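PDB 4FF5: glycosyl hydrolase 25 from Streptococcus pneumoniae, which probably cleaves glycosidic bonds of bacterial cell-wall peptidoglycan, as family 25 lysozymes do, and takes part in host-cell invasion. Local coordinates for residues A[48-60]-A[70-82]. Numbering follows the deposited sequence.
Sequences KHLDKPIIDLSGW and ALSQNISGAIVRV
I55 and L57 of strand 54-57 alternate with I79 and R81 of strand 77-84 in a parallel ladder: I55 N donates to G77 O, I79 N to I55 O (2.8 Å), L57 N to I79 O and R81 N to L57 O. Ahead of it S76 N donates to P53 O. S76 OG, placed between its own backbone N and carbonyl carbon by a chi1 of 54°, donates to K52 O from above the carbonyl plane, at 2.7 Å. Water 2 links the same hydroxyl to L50 O. On the side of the sheet that carries I55, A78, L57 and V80, I55 CD1 meets L71 CD2 tip to tip at 3.7 Å, while I75 crosses the I55 side chain at about a right angle, CG2 against CG2; the L71 contact ties helix 68-73 to the strand, and I75 does the same for the loop that follows the helix. On the other side D56 CB packs against I79 CB, and its carboxylate leads away, OD1 accepting from N247 and Q230.

At the N-terminal end of the strands, Q73 OE1 lies in the plane of the H49 ring, 3.1 Å from CE1, with the amide turned 68° from the ring; water 1 joins H49 ND1 to S72 O. At the C-terminal end S58 CB sits over one face of the R81 guanidinium, 3.7 Å from NE, and water 4 accepts from both R81 NH1 and W60 NE1. S58 OG takes W60 N in an ST turn, and D101 fixes R81 through a salt bridge to NE.

Together they belong to the first beta-alpha-beta unit of the family's TIM barrel. Strand 244-249 flanks strand 54-57, strand 118-123 flanks strand 77-84, and helix 255-263 packs against I54, S76 and I79.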
loop_
_atom_site.group_PDB
_atom_site.type_symbol
_atom_site.label_atom_id
_atom_site.label_comp_id
_atom_site.label_asym_id
_atom_site.label_seq_id
_atom_site.Cartn_x
_atom_site.Cartn_y
_atom_site.Cartn_z
ATOM N N LYS A 48 20.293 3.959 -5.369
ATOM C CA LYS A 48 20.386 4.715 -6.629
ATOM C C LYS A 48 19.104 5.469 -7.026
ATOM O O LYS A 48 19.174 6.564 -7.587
ATOM C CB LYS A 48 20.798 3.773 -7.770
ATOM C CG LYS A 48 21.220 4.471 -9.056
ATOM C CD LYS A 48 21.571 3.470 -10.149
ATOM C CE LYS A 48 21.919 4.166 -11.453
ATOM N N HIS A 49 17.943 4.882 -6.745
ATOM C CA HIS A 49 16.670 5.452 -7.175
ATOM C C HIS A 49 15.873 6.081 -6.053
ATOM O O HIS A 49 14.699 6.414 -6.233
ATOM C CB HIS A 49 15.837 4.388 -7.880
ATOM C CG HIS A 49 16.363 4.017 -9.252
ATOM N ND1 HIS A 49 15.892 2.967 -9.943
ATOM C CD2 HIS A 49 17.351 4.597 -10.041
ATOM C CE1 HIS A 49 16.527 2.888 -11.129
ATOM N NE2 HIS A 49 17.422 3.888 -11.186
ATOM N N LEU A 50 16.519 6.278 -4.907
ATOM C CA LEU A 50 15.852 6.704 -3.674
ATOM C C LEU A 50 15.021 7.989 -3.815
ATOM O O LEU A 50 14.016 8.140 -3.142
ATOM C CB LEU A 50 16.885 6.837 -2.544
ATOM C CG LEU A 50 16.440 7.230 -1.142
ATOM C CD1 LEU A 50 15.571 6.145 -0.542
ATOM C CD2 LEU A 50 17.664 7.482 -0.274
ATOM N N ASP A 51 15.419 8.908 -4.692
ATOM C CA ASP A 51 14.636 10.139 -4.858
ATOM C C ASP A 51 13.523 10.062 -5.915
ATOM O O ASP A 51 12.818 11.037 -6.161
ATOM C CB ASP A 51 15.549 11.344 -5.051
ATOM C CG ASP A 51 16.383 11.641 -3.805
ATOM O OD1 ASP A 51 15.935 11.331 -2.668
ATOM O OD2 ASP A 51 17.492 12.180 -3.962
ATOM N N LYS A 52 13.354 8.886 -6.509
ATOM C CA LYS A 52 12.228 8.637 -7.385
ATOM C C LYS A 52 11.028 8.264 -6.497
ATOM O O LYS A 52 11.207 7.743 -5.393
ATOM C CB LYS A 52 12.571 7.533 -8.384
ATOM C CG LYS A 52 13.395 8.036 -9.567
ATOM C CD LYS A 52 14.354 6.977 -10.084
ATOM C CE LYS A 52 15.137 7.442 -11.312
ATOM N NZ LYS A 52 15.495 8.886 -11.263
ATOM N N PRO A 53 9.806 8.557 -6.961
ATOM C CA PRO A 53 8.646 8.404 -6.080
ATOM C C PRO A 53 8.255 6.939 -5.844
ATOM O O PRO A 53 8.661 6.053 -6.605
ATOM C CB PRO A 53 7.538 9.112 -6.853
ATOM C CG PRO A 53 7.927 8.984 -8.274
ATOM C CD PRO A 53 9.429 9.061 -8.295
ATOM N N ILE A 54 7.491 6.706 -4.779
ATOM C CA ILE A 54 6.873 5.409 -4.513
ATOM C C ILE A 54 5.431 5.458 -5.030
ATOM O O ILE A 54 4.678 6.385 -4.705
ATOM C CB ILE A 54 6.885 5.082 -3.002
ATOM C CG1 ILE A 54 8.342 4.926 -2.498
ATOM C CG2 ILE A 54 6.011 3.864 -2.687
ATOM C CD1 ILE A 54 8.481 5.229 -1.012
ATOM N N ILE A 55 5.053 4.469 -5.840
ATOM C CA ILE A 55 3.690 4.395 -6.344
ATOM C C ILE A 55 2.888 3.297 -5.640
ATOM O O ILE A 55 3.446 2.392 -5.000
ATOM C CB ILE A 55 3.640 4.185 -7.885
ATOM C CG1 ILE A 55 4.175 2.787 -8.254
ATOM C CG2 ILE A 55 4.388 5.320 -8.591
ATOM C CD1 ILE A 55 4.062 2.449 -9.739
ATOM N N ASP A 56 1.567 3.433 -5.707
ATOM C CA ASP A 56 0.668 2.330 -5.393
ATOM C C ASP A 56 -0.270 2.119 -6.582
ATOM O O ASP A 56 -0.651 3.079 -7.275
ATOM C CB ASP A 56 -0.047 2.488 -4.037
ATOM C CG ASP A 56 -0.955 3.717 -3.973
ATOM O OD1 ASP A 56 -0.489 4.783 -3.503
ATOM O OD2 ASP A 56 -2.131 3.610 -4.401
ATOM N N LEU A 57 -0.586 0.847 -6.822
ATOM C CA LEU A 57 -1.286 0.391 -8.008
ATOM C C LEU A 57 -2.287 -0.654 -7.593
ATOM O O LEU A 57 -2.099 -1.343 -6.575
ATOM C CB LEU A 57 -0.313 -0.311 -8.961
ATOM C CG LEU A 57 0.769 0.456 -9.665
ATOM C CD1 LEU A 57 1.746 -0.560 -10.229
ATOM C CD2 LEU A 57 0.153 1.282 -10.788
ATOM N N SER A 58 -3.326 -0.779 -8.404
ATOM C CA SER A 58 -4.386 -1.766 -8.217
ATOM C C SER A 58 -4.822 -2.269 -9.608
ATOM O O SER A 58 -4.244 -1.863 -10.631
ATOM C CB SER A 58 -5.591 -1.128 -7.495
ATOM O OG SER A 58 -6.290 -0.278 -8.383
ATOM N N GLY A 59 -5.868 -3.092 -9.636
ATOM C CA GLY A 59 -6.472 -3.562 -10.878
ATOM C C GLY A 59 -7.049 -2.465 -11.760
ATOM O O GLY A 59 -7.290 -2.700 -12.942
ATOM N N TRP A 60 -7.280 -1.272 -11.193
ATOM C CA TRP A 60 -7.658 -0.072 -11.976
ATOM C C TRP A 60 -6.582 0.460 -12.890
ATOM O O TRP A 60 -6.860 1.250 -13.802
ATOM C CB TRP A 60 -8.158 1.032 -11.035
ATOM C CG TRP A 60 -9.429 0.623 -10.329
ATOM C CD1 TRP A 60 -9.614 0.364 -8.974
ATOM C CD2 TRP A 60 -10.738 0.390 -10.945
ATOM N NE1 TRP A 60 -10.920 0.006 -8.719
ATOM C CE2 TRP A 60 -11.642 0.006 -9.862
ATOM C CE3 TRP A 60 -11.235 0.464 -12.248
ATOM C CZ2 TRP A 60 -12.979 -0.300 -10.094
ATOM C CZ3 TRP A 60 -12.585 0.158 -12.465
ATOM C CH2 TRP A 60 -13.433 -0.212 -11.411
ATOM N N ALA A 70 9.970 0.971 -18.557
ATOM C CA ALA A 70 10.058 2.412 -18.325
ATOM C C ALA A 70 9.684 2.772 -16.884
ATOM O O ALA A 70 10.360 3.576 -16.220
ATOM C CB ALA A 70 9.180 3.172 -19.313
ATOM N N LEU A 71 8.607 2.169 -16.394
ATOM C CA LEU A 71 8.089 2.537 -15.074
ATOM C C LEU A 71 9.082 2.222 -13.959
ATOM O O LEU A 71 9.278 3.042 -13.055
ATOM C CB LEU A 71 6.715 1.888 -14.837
ATOM C CG LEU A 71 5.820 2.476 -13.724
ATOM C CD1 LEU A 71 5.019 3.683 -14.195
ATOM C CD2 LEU A 71 4.878 1.424 -13.179
ATOM N N SER A 72 9.722 1.054 -14.028
ATOM C CA SER A 72 10.626 0.579 -12.960
ATOM C C SER A 72 11.868 1.449 -12.742
ATOM O O SER A 72 12.407 1.513 -11.618
ATOM C CB SER A 72 11.052 -0.875 -13.213
ATOM O OG SER A 72 11.897 -0.960 -14.346
ATOM N N GLN A 73 12.320 2.111 -13.807
ATOM C CA GLN A 73 13.468 3.017 -13.696
ATOM C C GLN A 73 13.060 4.442 -13.267
ATOM O O GLN A 73 13.932 5.262 -12.944
ATOM C CB GLN A 73 14.336 3.024 -14.971
ATOM C CG GLN A 73 14.861 1.666 -15.444
ATOM C CD GLN A 73 15.523 0.822 -14.350
ATOM O OE1 GLN A 73 16.494 1.239 -13.715
ATOM N NE2 GLN A 73 15.004 -0.389 -14.147
ATOM N N ASN A 74 11.745 4.699 -13.218
ATOM C CA ASN A 74 11.182 5.989 -12.775
ATOM C C ASN A 74 10.569 5.952 -11.353
ATOM O O ASN A 74 9.994 6.944 -10.888
ATOM C CB ASN A 74 10.152 6.507 -13.798
ATOM C CG ASN A 74 10.789 6.969 -15.109
ATOM O OD1 ASN A 74 11.797 7.656 -15.104
ATOM N ND2 ASN A 74 10.179 6.609 -16.238
ATOM N N ILE A 75 10.692 4.815 -10.668
ATOM C CA ILE A 75 10.187 4.681 -9.293
ATOM C C ILE A 75 11.208 4.044 -8.345
ATOM O O ILE A 75 12.149 3.379 -8.786
ATOM C CB ILE A 75 8.845 3.896 -9.259
ATOM C CG1 ILE A 75 9.041 2.429 -9.702
ATOM C CG2 ILE A 75 7.803 4.602 -10.123
ATOM C CD1 ILE A 75 7.823 1.536 -9.526
ATOM N N SER A 76 11.008 4.237 -7.042
ATOM C CA SER A 76 11.864 3.621 -6.044
ATOM C C SER A 76 11.248 2.365 -5.438
ATOM O O SER A 76 11.961 1.469 -4.990
ATOM C CB SER A 76 12.234 4.637 -4.950
ATOM O OG SER A 76 11.071 5.219 -4.384
ATOM N N GLY A 77 9.922 2.310 -5.414
ATOM C CA GLY A 77 9.193 1.173 -4.834
ATOM C C GLY A 77 7.730 1.209 -5.252
ATOM O O GLY A 77 7.244 2.206 -5.824
ATOM N N ALA A 78 7.019 0.117 -4.987
ATOM C CA ALA A 78 5.614 0.024 -5.389
ATOM C C ALA A 78 4.817 -0.706 -4.318
ATOM O O ALA A 78 5.331 -1.611 -3.659
ATOM C CB ALA A 78 5.486 -0.699 -6.717
ATOM N N ILE A 79 3.564 -0.303 -4.141
ATOM C CA ILE A 79 2.674 -0.962 -3.210
ATOM C C ILE A 79 1.439 -1.401 -3.984
ATOM O O ILE A 79 0.693 -0.567 -4.502
ATOM C CB ILE A 79 2.282 -0.036 -2.041
ATOM C CG1 ILE A 79 3.532 0.551 -1.366
ATOM C CG2 ILE A 79 1.475 -0.807 -1.014
ATOM C CD1 ILE A 79 3.216 1.369 -0.119
ATOM N N VAL A 80 1.215 -2.709 -4.030
ATOM C CA VAL A 80 0.245 -3.305 -4.981
ATOM C C VAL A 80 -1.013 -3.824 -4.250
ATOM O O VAL A 80 -0.900 -4.509 -3.230
ATOM C CB VAL A 80 0.921 -4.460 -5.784
ATOM C CG1 VAL A 80 -0.093 -5.225 -6.647
ATOM C CG2 VAL A 80 2.025 -3.902 -6.683
ATOM N N ARG A 81 -2.198 -3.523 -4.767
ATOM C CA ARG A 81 -3.430 -3.992 -4.135
ATOM C C ARG A 81 -3.649 -5.468 -4.425
ATOM O O ARG A 81 -3.587 -5.876 -5.581
ATOM C CB ARG A 81 -4.644 -3.232 -4.636
ATOM C CG ARG A 81 -5.861 -3.497 -3.764
ATOM C CD ARG A 81 -7.086 -2.752 -4.264
ATOM N NE ARG A 81 -7.667 -3.355 -5.472
ATOM C CZ ARG A 81 -8.844 -3.008 -5.994
ATOM N NH1 ARG A 81 -9.585 -2.083 -5.401
ATOM N NH2 ARG A 81 -9.293 -3.592 -7.109
ATOM N N VAL A 82 -3.894 -6.251 -3.379
ATOM C CA VAL A 82 -4.171 -7.698 -3.527
ATOM C C VAL A 82 -5.646 -8.023 -3.214
ATOM O O VAL A 82 -6.276 -8.889 -3.847
ATOM C CB VAL A 82 -3.163 -8.517 -2.673
ATOM C CG1 VAL A 82 -3.464 -10.021 -2.675
ATOM C CG2 VAL A 82 -1.755 -8.286 -3.210
HETATM O O HOH W 1 14.065 0.861 -9.286
HETATM O O HOH W 2 11.793 6.607 -2.130
HETATM O O HOH W 3 13.016 9.255 -13.060
HETATM O O HOH W 4 -12.368 -1.222 -6.625
#